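Local coordinates for DUF2235 domain-containing protein (Pseudomonas aeruginosa, PDB 4O5P) that probably hydrolyses membrane phospholipids as a type VI secretion effector, using an alpha/beta-hydrolase catalytic domain, at residues K198-L203 with Q251-V256; D281-V286 with S343-S348; T610-N615 with L697-T702. All blocks are in the same frame, centred on the assembly; numbering follows the deposited sequence.

Interaction 1: K198-L203 with Q251-V256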
loop_
_atom_site.group_PDB
_atom_site.type_symbol
_atom_site.label_atom_id
_atom_site.label_comp_id
_atom_site.label_asym_id
_atom_site.label_seq_id
_atom_site.Cartn_x
_atom_site.Cartn_y
_atom_site.Cartn_z
ATOM N N LYS A 198 24.181 3.755 -0.828
ATOM C CA LYS A 198 23.804 5.166 -0.850
ATOM C C LYS A 198 23.156 5.623 0.458
ATOM O O LYS A 198 23.447 6.715 0.949
ATOM C CB LYS A 198 22.897 5.469 -2.044
ATOM C CG LYS A 198 23.596 5.246 -3.377
ATOM C CD LYS A 198 22.906 5.997 -4.494
ATOM C CE LYS A 198 23.065 7.493 -4.350
ATOM N NZ LYS A 198 22.338 8.202 -5.435
ATOM N N ARG A 199 22.283 4.786 1.016
ATOM C CA ARG A 199 21.617 5.090 2.281
ATOM C C ARG A 199 22.627 5.160 3.437
ATOM O O ARG A 199 22.609 6.106 4.258
ATOM C CB ARG A 199 20.551 4.026 2.590
ATOM C CG ARG A 199 19.399 4.001 1.600
ATOM C CD ARG A 199 18.270 3.104 2.073
ATOM N NE ARG A 199 18.584 1.673 2.022
ATOM C CZ ARG A 199 18.443 0.898 0.941
ATOM N NH1 ARG A 199 18.018 1.406 -0.209
ATOM N NH2 ARG A 199 18.746 -0.393 1.008
ATOM N N ARG A 200 23.512 4.166 3.502
ATOM C CA ARG A 200 24.531 4.170 4.564
ATOM C C ARG A 200 25.445 5.384 4.462
ATOM O O ARG A 200 25.651 6.092 5.454
ATOM C CB ARG A 200 25.379 2.902 4.555
ATOM C CG ARG A 200 26.399 2.880 5.688
ATOM C CD ARG A 200 27.154 1.575 5.750
ATOM N NE ARG A 200 26.291 0.442 6.075
ATOM C CZ ARG A 200 25.857 0.152 7.304
ATOM N NH1 ARG A 200 26.189 0.921 8.337
ATOM N NH2 ARG A 200 25.084 -0.903 7.500
ATOM N N ALA A 201 25.969 5.619 3.256
ATOM C CA ALA A 201 26.826 6.772 2.990
ATOM C C ALA A 201 26.150 8.066 3.411
ATOM O O ALA A 201 26.729 8.862 4.154
ATOM C CB ALA A 201 27.225 6.831 1.508
ATOM N N ALA A 202 24.918 8.271 2.955
ATOM C CA ALA A 202 24.232 9.518 3.277
ATOM C C ALA A 202 23.980 9.685 4.773
ATOM O O ALA A 202 23.999 10.806 5.275
ATOM C CB ALA A 202 22.931 9.645 2.503
ATOM N N LEU A 203 23.706 8.584 5.477
ATOM C CA LEU A 203 23.379 8.691 6.906
ATOM C C LEU A 203 24.602 8.798 7.814
ATOM O O LEU A 203 24.502 9.260 8.960
ATOM C CB LEU A 203 22.539 7.501 7.360
ATOM C CG LEU A 203 21.102 7.439 6.838
ATOM C CD1 LEU A 203 20.335 6.335 7.541
ATOM C CD2 LEU A 203 20.406 8.784 6.985
ATOM N N GLN A 251 17.238 -2.654 9.495
ATOM C CA GLN A 251 17.978 -3.790 10.029
ATOM C C GLN A 251 19.356 -3.875 9.399
ATOM O O GLN A 251 20.353 -4.072 10.105
ATOM C CB GLN A 251 17.232 -5.098 9.799
ATOM C CG GLN A 251 17.894 -6.268 10.482
ATOM C CD GLN A 251 17.266 -7.594 10.116
ATOM O OE1 GLN A 251 16.709 -7.759 9.021
ATOM N NE2 GLN A 251 17.356 -8.558 11.031
ATOM N N GLU A 252 19.397 -3.723 8.077
ATOM C CA GLU A 252 20.641 -3.684 7.324
ATOM C C GLU A 252 21.575 -2.580 7.848
ATOM O O GLU A 252 22.782 -2.796 8.000
ATOM C CB GLU A 252 20.332 -3.492 5.823
ATOM C CG GLU A 252 20.962 -2.242 5.203
ATOM C CD GLU A 252 20.127 -1.607 4.079
ATOM O OE1 GLU A 252 19.688 -2.351 3.151
ATOM O OE2 GLU A 252 19.933 -0.356 4.127
ATOM N N LEU A 253 21.013 -1.404 8.131
ATOM C CA LEU A 253 21.815 -0.267 8.594
ATOM C C LEU A 253 22.371 -0.404 10.015
ATOM O O LEU A 253 23.416 0.175 10.346
ATOM C CB LEU A 253 20.982 1.005 8.538
ATOM C CG LEU A 253 21.022 1.765 7.221
ATOM C CD1 LEU A 253 19.825 2.696 7.117
ATOM C CD2 LEU A 253 22.318 2.550 7.136
ATOM N N THR A 254 21.661 -1.141 10.859
ATOM C CA THR A 254 21.963 -1.127 12.285
ATOM C C THR A 254 22.533 -2.441 12.814
ATOM O O THR A 254 23.027 -2.504 13.948
ATOM C CB THR A 254 20.704 -0.765 13.083
ATOM O OG1 THR A 254 19.677 -1.717 12.797
ATOM C CG2 THR A 254 20.223 0.643 12.712
ATOM N N ARG A 255 22.430 -3.495 12.011
ATOM C CA ARG A 255 23.036 -4.775 12.355
ATOM C C ARG A 255 24.546 -4.579 12.530
ATOM O O ARG A 255 25.264 -4.281 11.573
ATOM C CB ARG A 255 22.738 -5.830 11.281
ATOM C CG ARG A 255 23.570 -7.112 11.383
ATOM C CD ARG A 255 23.158 -8.172 10.360
ATOM N NE ARG A 255 22.340 -9.205 10.986
ATOM C CZ ARG A 255 21.020 -9.288 10.856
ATOM N NH1 ARG A 255 20.383 -8.411 10.086
ATOM N NH2 ARG A 255 20.343 -10.247 11.480
ATOM N N VAL A 256 25.024 -4.722 13.759
ATOM C CA VAL A 256 26.434 -4.460 14.022
ATOM C C VAL A 256 27.125 -5.795 14.129
ATOM O O VAL A 256 27.914 -6.153 13.256
ATOM C CB VAL A 256 26.671 -3.540 15.248
ATOM C CG1 VAL A 256 25.736 -3.879 16.396
ATOM C CG2 VAL A 256 28.122 -3.604 15.687
#
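Arg199 meets Glu252 side-on: NE reaches OE2 at 3.2 Å, and NH2 reaches OE1 at 3.1 Å with an N-H...O angle of 155°. Each carboxylate oxygen offers its syn lone pair, and the guanidinium and carboxylate planes lie within 17° of each other, so this two-nitrogen salt bridge fixes the rotation of both flat groups. A third, weak bond runs from NH2 to OE2. Arg199 turns into this grip through a bend at chi3 (-71°). One helical step on, Arg200 leans across to the C-terminal turn of the other helix, where its NH2 makes a weak, bent hydrogen bond to Leu253 O (3.5 Å). Leu253 CD2 lies over the centre of one face of that guanidinium, while its other methyl, CD1, meets Leu203 CD1 at 3.7 Å, the two leucines crossing at about a right angle. Trp249 adds a cation-pi contact to Arg199. The contact joins helix 195-219 to the C-terminal end of helix 238-254, with Met178 of helix 168-178 touching Arg199 and Leu203, and helix 139-162 closing in through Asn147 on Arg199 and Leu150 on Leu253.

Interaction 2: D281-V286 with S343-S348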
loop_
_atom_site.group_PDB
_atom_site.type_symbol
_atom_site.label_atom_id
_atom_site.label_comp_id
_atom_site.label_asym_id
_atom_site.label_seq_id
_atom_site.Cartn_x
_atom_site.Cartn_y
_atom_site.Cartn_z
ATOM N N ASP A 281 -3.227 -4.616 5.049
ATOM C CA ASP A 281 -3.375 -4.991 3.622
ATOM C C ASP A 281 -2.254 -4.489 2.732
ATOM O O ASP A 281 -2.475 -3.594 1.922
ATOM C CB ASP A 281 -4.717 -4.473 3.078
ATOM C CG ASP A 281 -5.285 -5.344 1.984
ATOM O OD1 ASP A 281 -5.355 -6.572 2.181
ATOM O OD2 ASP A 281 -5.672 -4.814 0.917
ATOM N N THR A 282 -1.054 -5.060 2.895
ATOM C CA THR A 282 0.132 -4.636 2.155
ATOM C C THR A 282 -0.025 -4.758 0.644
ATOM O O THR A 282 -0.358 -5.833 0.147
ATOM C CB THR A 282 1.336 -5.507 2.516
ATOM O OG1 THR A 282 1.548 -5.463 3.926
ATOM C CG2 THR A 282 2.591 -5.031 1.785
ATOM N N VAL A 283 0.234 -3.663 -0.077
ATOM C CA VAL A 283 0.248 -3.686 -1.546
ATOM C C VAL A 283 1.534 -3.048 -2.029
ATOM O O VAL A 283 1.795 -1.899 -1.721
ATOM C CB VAL A 283 -0.938 -2.918 -2.148
ATOM C CG1 VAL A 283 -0.771 -2.794 -3.676
ATOM C CG2 VAL A 283 -2.260 -3.604 -1.780
ATOM N N ALA A 284 2.347 -3.795 -2.772
ATOM C CA ALA A 284 3.703 -3.343 -3.094
ATOM C C ALA A 284 3.847 -3.052 -4.573
ATOM O O ALA A 284 4.964 -2.849 -5.078
ATOM C CB ALA A 284 4.728 -4.393 -2.662
ATOM N N ALA A 285 2.707 -3.002 -5.252
ATOM C CA ALA A 285 2.672 -2.985 -6.713
ATOM C C ALA A 285 2.993 -1.624 -7.266
ATOM O O ALA A 285 2.604 -0.604 -6.690
ATOM C CB ALA A 285 1.280 -3.420 -7.226
ATOM N N VAL A 286 3.684 -1.618 -8.398
ATOM C CA VAL A 286 3.803 -0.415 -9.205
ATOM C C VAL A 286 2.395 0.091 -9.558
ATOM O O VAL A 286 1.467 -0.708 -9.759
ATOM C CB VAL A 286 4.632 -0.689 -10.483
ATOM C CG1 VAL A 286 3.861 -1.570 -11.470
ATOM C CG2 VAL A 286 5.070 0.609 -11.121
ATOM N N SER A 343 -4.717 -4.120 -9.758
ATOM C CA SER A 343 -3.804 -3.053 -9.360
ATOM C C SER A 343 -3.459 -3.132 -7.874
ATOM O O SER A 343 -2.603 -2.381 -7.394
ATOM C CB SER A 343 -4.459 -1.708 -9.651
ATOM O OG SER A 343 -5.763 -1.692 -9.084
ATOM N N PHE A 344 -4.137 -4.022 -7.144
ATOM C CA PHE A 344 -3.937 -4.125 -5.700
ATOM C C PHE A 344 -3.623 -5.542 -5.194
ATOM O O PHE A 344 -4.325 -6.061 -4.321
ATOM C CB PHE A 344 -5.137 -3.515 -4.955
ATOM C CG PHE A 344 -5.180 -2.015 -5.023
ATOM C CD1 PHE A 344 -5.587 -1.364 -6.184
ATOM C CD2 PHE A 344 -4.795 -1.252 -3.935
ATOM C CE1 PHE A 344 -5.607 0.009 -6.254
ATOM C CE2 PHE A 344 -4.817 0.131 -3.995
ATOM C CZ PHE A 344 -5.215 0.761 -5.150
ATOM N N PRO A 345 -2.535 -6.155 -5.704
ATOM C CA PRO A 345 -2.179 -7.471 -5.172
ATOM C C PRO A 345 -1.695 -7.389 -3.724
ATOM O O PRO A 345 -1.104 -6.383 -3.291
ATOM C CB PRO A 345 -1.045 -7.939 -6.101
ATOM C CG PRO A 345 -0.446 -6.666 -6.650
ATOM C CD PRO A 345 -1.607 -5.711 -6.761
ATOM N N LEU A 346 -1.957 -8.456 -2.977
ATOM C CA LEU A 346 -1.595 -8.501 -1.585
ATOM C C LEU A 346 -0.184 -9.072 -1.425
ATOM O O LEU A 346 0.227 -9.978 -2.155
ATOM C CB LEU A 346 -2.610 -9.368 -0.825
ATOM C CG LEU A 346 -2.390 -9.552 0.676
ATOM C CD1 LEU A 346 -2.481 -8.212 1.428
ATOM C CD2 LEU A 346 -3.404 -10.543 1.226
ATOM N N ASP A 347 0.576 -8.510 -0.498
ATOM C CA ASP A 347 1.738 -9.224 0.003
ATOM C C ASP A 347 1.443 -9.753 1.398
ATOM O O ASP A 347 1.396 -8.994 2.368
ATOM C CB ASP A 347 2.996 -8.341 0.017
ATOM C CG ASP A 347 3.904 -8.607 -1.170
ATOM O OD1 ASP A 347 3.674 -7.992 -2.232
ATOM O OD2 ASP A 347 4.854 -9.424 -1.048
ATOM N N SER A 348 1.267 -11.060 1.495
ATOM C CA SER A 348 1.165 -11.704 2.800
ATOM C C SER A 348 2.507 -11.598 3.544
ATOM O O SER A 348 3.548 -11.388 2.930
ATOM C CB SER A 348 0.783 -13.168 2.611
ATOM O OG SER A 348 0.754 -13.873 3.846
HETATM O O HOH W 1 1.734 -6.497 -3.170
HETATM O O HOH W 2 -0.985 -1.178 -9.863
#
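Val283 packs against the loop that leads into strand 346-353, and its side chain can be followed outward. CB sits 3.7 Å from Pro345 O. Beyond it the two methyls flank that same oxygen: CG1, anti to the backbone N (chi1 172°), goes on toward Phe344 CA, and CG2, 3.4 Å from Pro345 O, goes on to meet Phe344 CD2 obliquely at 4.1 Å. The CA-H of Val283 approaches the carbonyl as well, so Pro345 O has CA, CB and both methyls of Val283 around it. Ala285 CB continues the line, resting on Pro345 CD at 3.7 Å.

Residues 281-286 leave strand 270-280, the neighbour of the strand that ends at the Ser237 elbow; an acid here, one strand earlier than in the canonical alpha/beta-hydrolase, is a known variant. Asp281 probably serves as that acid: its OD2 bonds His379 ND1 and also pairs with Arg685, OD1 takes the backbone N of Ser336, and the arrangement with Ser237 is consistent with a Ser-His-Asp triad. Across the contact, Leu346 CD1 lies 3.4 Å from Asp281 OD1, setting an apolar methyl beside the carboxylate.

The one direct hydrogen bond between the segments goes from Asp347 N to Thr282 O (2.9 Å, 166°), with the donor tilted 35° from the carbonyl plane. Two waters add further bridges. One accepts from Ala284 N and donates to both Pro345 O and Asp347 OD1, the latter at 2.6 Å; the other links Val286 O to Ser343 O. Helix 238-254 touches Thr282 and Ala284 through Ala241.

Interaction 3: T610-N615 with L697-T702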
loop_
_atom_site.group_PDB
_atom_site.type_symbol
_atom_site.label_atom_id
_atom_site.label_comp_id
_atom_site.label_asym_id
_atom_site.label_seq_id
_atom_site.Cartn_x
_atom_site.Cartn_y
_atom_site.Cartn_z
ATOM N N THR A 610 7.882 -4.237 -11.792
ATOM C CA THR A 610 7.763 -5.459 -12.561
ATOM C C THR A 610 6.333 -5.530 -13.086
ATOM O O THR A 610 5.420 -4.955 -12.475
ATOM C CB THR A 610 8.051 -6.665 -11.662
ATOM O OG1 THR A 610 9.449 -6.676 -11.313
ATOM C CG2 THR A 610 7.664 -7.988 -12.340
ATOM N N VAL A 611 6.147 -6.209 -14.219
ATOM C CA VAL A 611 4.825 -6.473 -14.790
ATOM C C VAL A 611 4.758 -7.938 -15.242
ATOM O O VAL A 611 5.694 -8.444 -15.881
ATOM C CB VAL A 611 4.535 -5.592 -16.025
ATOM C CG1 VAL A 611 3.191 -5.978 -16.625
ATOM C CG2 VAL A 611 4.594 -4.082 -15.686
ATOM N N PHE A 612 3.654 -8.602 -14.898
ATOM C CA PHE A 612 3.414 -10.005 -15.222
ATOM C C PHE A 612 2.250 -10.153 -16.189
ATOM O O PHE A 612 1.443 -9.239 -16.338
ATOM C CB PHE A 612 2.981 -10.780 -13.974
ATOM C CG PHE A 612 3.982 -10.800 -12.875
ATOM C CD1 PHE A 612 5.110 -11.612 -12.957
ATOM C CD2 PHE A 612 3.787 -10.031 -11.740
ATOM C CE1 PHE A 612 6.031 -11.633 -11.932
ATOM C CE2 PHE A 612 4.698 -10.057 -10.711
ATOM C CZ PHE A 612 5.822 -10.865 -10.806
ATOM N N LEU A 613 2.152 -11.345 -16.781
ATOM C CA LEU A 613 0.951 -11.841 -17.455
ATOM C C LEU A 613 0.440 -13.066 -16.690
ATOM O O LEU A 613 1.238 -13.833 -16.152
ATOM C CB LEU A 613 1.280 -12.277 -18.882
ATOM C CG LEU A 613 1.395 -11.199 -19.953
ATOM C CD1 LEU A 613 1.685 -11.823 -21.311
ATOM C CD2 LEU A 613 0.123 -10.402 -19.981
ATOM N N ILE A 614 -0.874 -13.260 -16.634
ATOM C CA ILE A 614 -1.422 -14.454 -15.983
ATOM C C ILE A 614 -1.716 -15.551 -17.024
ATOM O O ILE A 614 -1.740 -15.292 -18.234
ATOM C CB ILE A 614 -2.700 -14.143 -15.195
ATOM C CG1 ILE A 614 -3.803 -13.655 -16.139
ATOM C CG2 ILE A 614 -2.426 -13.100 -14.088
ATOM C CD1 ILE A 614 -5.071 -13.275 -15.423
ATOM N N ASN A 615 -1.947 -16.769 -16.548
ATOM C CA ASN A 615 -2.086 -17.928 -17.425
ATOM C C ASN A 615 -3.526 -18.107 -17.895
ATOM O O ASN A 615 -4.443 -18.010 -17.089
ATOM C CB ASN A 615 -1.622 -19.187 -16.680
ATOM C CG ASN A 615 -1.756 -20.443 -17.511
ATOM O OD1 ASN A 615 -2.698 -21.223 -17.339
ATOM N ND2 ASN A 615 -0.813 -20.647 -18.422
ATOM N N LEU A 697 2.492 -16.969 -12.736
ATOM C CA LEU A 697 2.778 -15.706 -13.382
ATOM C C LEU A 697 3.926 -15.869 -14.353
ATOM O O LEU A 697 4.789 -16.736 -14.169
ATOM C CB LEU A 697 3.155 -14.646 -12.351
ATOM C CG LEU A 697 2.150 -14.265 -11.270
ATOM C CD1 LEU A 697 2.816 -13.287 -10.313
ATOM C CD2 LEU A 697 0.927 -13.632 -11.907
ATOM N N SER A 698 3.920 -15.030 -15.387
ATOM C CA SER A 698 4.997 -14.982 -16.364
ATOM C C SER A 698 5.544 -13.573 -16.327
ATOM O O SER A 698 4.768 -12.617 -16.389
ATOM C CB SER A 698 4.454 -15.285 -17.757
ATOM O OG SER A 698 5.408 -15.006 -18.761
ATOM N N VAL A 699 6.862 -13.422 -16.237
ATOM C CA VAL A 699 7.422 -12.072 -16.171
ATOM C C VAL A 699 7.362 -11.442 -17.550
ATOM O O VAL A 699 7.903 -11.987 -18.510
ATOM C CB VAL A 699 8.876 -12.051 -15.665
ATOM C CG1 VAL A 699 9.395 -10.626 -15.658
ATOM C CG2 VAL A 699 8.971 -12.661 -14.268
ATOM N N LEU A 700 6.697 -10.295 -17.647
ATOM C CA LEU A 700 6.588 -9.593 -18.921
ATOM C C LEU A 700 7.676 -8.535 -18.980
ATOM O O LEU A 700 8.291 -8.305 -20.026
ATOM C CB LEU A 700 5.212 -8.931 -19.031
ATOM C CG LEU A 700 4.780 -8.331 -20.357
ATOM C CD1 LEU A 700 4.783 -9.393 -21.465
ATOM C CD2 LEU A 700 3.396 -7.705 -20.193
ATOM N N ALA A 701 7.896 -7.886 -17.838
ATOM C CA ALA A 701 8.898 -6.832 -17.756
ATOM C C ALA A 701 9.432 -6.713 -16.330
ATOM O O ALA A 701 8.678 -6.800 -15.363
ATOM C CB ALA A 701 8.311 -5.510 -18.216
ATOM N N THR A 702 10.736 -6.512 -16.203
ATOM C CA THR A 702 11.352 -6.369 -14.893
ATOM C C THR A 702 12.749 -5.801 -15.083
ATOM O O THR A 702 13.311 -5.895 -16.183
ATOM C CB THR A 702 11.439 -7.714 -14.151
ATOM O OG1 THR A 702 11.823 -7.488 -12.791
ATOM C CG2 THR A 702 12.447 -8.628 -14.805
#
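The Phe612 ring is held between two aliphatic groups. Leu697 CD1 stands over the centre of one face, 3.6 Å from the centroid and only 6° off the ring normal, a clear CH-pi contact; Thr610 CG2 covers the opposite face, offset toward the rim. Ser698 O lies at the edge near the ring plane, and Val699 CG2 comes obliquely to Phe612 CE1 at 3.9 Å. Placing CG beside the backbone N (chi1 -61°) swings the ring over the partner strand, where Leu697 CB also meets Phe612 CD1. CD2 of Leu697 lies between Phe612 CB and Ile614 CG2, touching both.

The two backbones form an antiparallel ladder interrupted by a classic beta bulge. Leu613 and Ser698 are a hydrogen-bonded pair, with Leu613 N to Ser698 O at 2.9 Å and the return bond from Ser698 N. Farther along, Val611 O takes two donors, Leu700 N at 2.7 Å and Ala701 N at 3.0 Å, while Val611 N bonds Ala701 O. The extra residue shifts the register by one as strand 697-702 turns a corner at Leu700.

At that corner Leu700 points its side chain toward strand 609-614. CD2 lies alongside Val611 CG1 at 4.0 Å, and CD1 meets Leu613 CD1, the two leucines crossing at a slant; Phe294 and Leu718 from neighbouring strands touch Leu700 too. Thr702 OG1 and Thr610 OG1 are 2.9 Å apart, their side chains side by side. Helix 779-787 packs on Phe612, Val699 and Thr702, and strand 294-299 pairs with the other edge of 609-614.

Overall arrangement
Interaction 2 lies near the middle of the molecule, its centre about 6 Å from that of the chain, and carries the acid of the probable catalytic triad. Interaction 3 is its neighbour, the centres about 15 Å apart: Val286 CG1 packs against Thr610 O at 3.9 Å, and strand 294-299, which follows the 281-286 loop, pairs with strand 609-614. The two family regions, catalytic and C-terminal, are thereby in direct contact. Interaction 1 stands apart, its centre about 26 Å from that of interaction 2 and 32 Å from that of interaction 3. Its link to the probable active site is helix 238-254, which begins just after Ser237 and ends in residues 251-254.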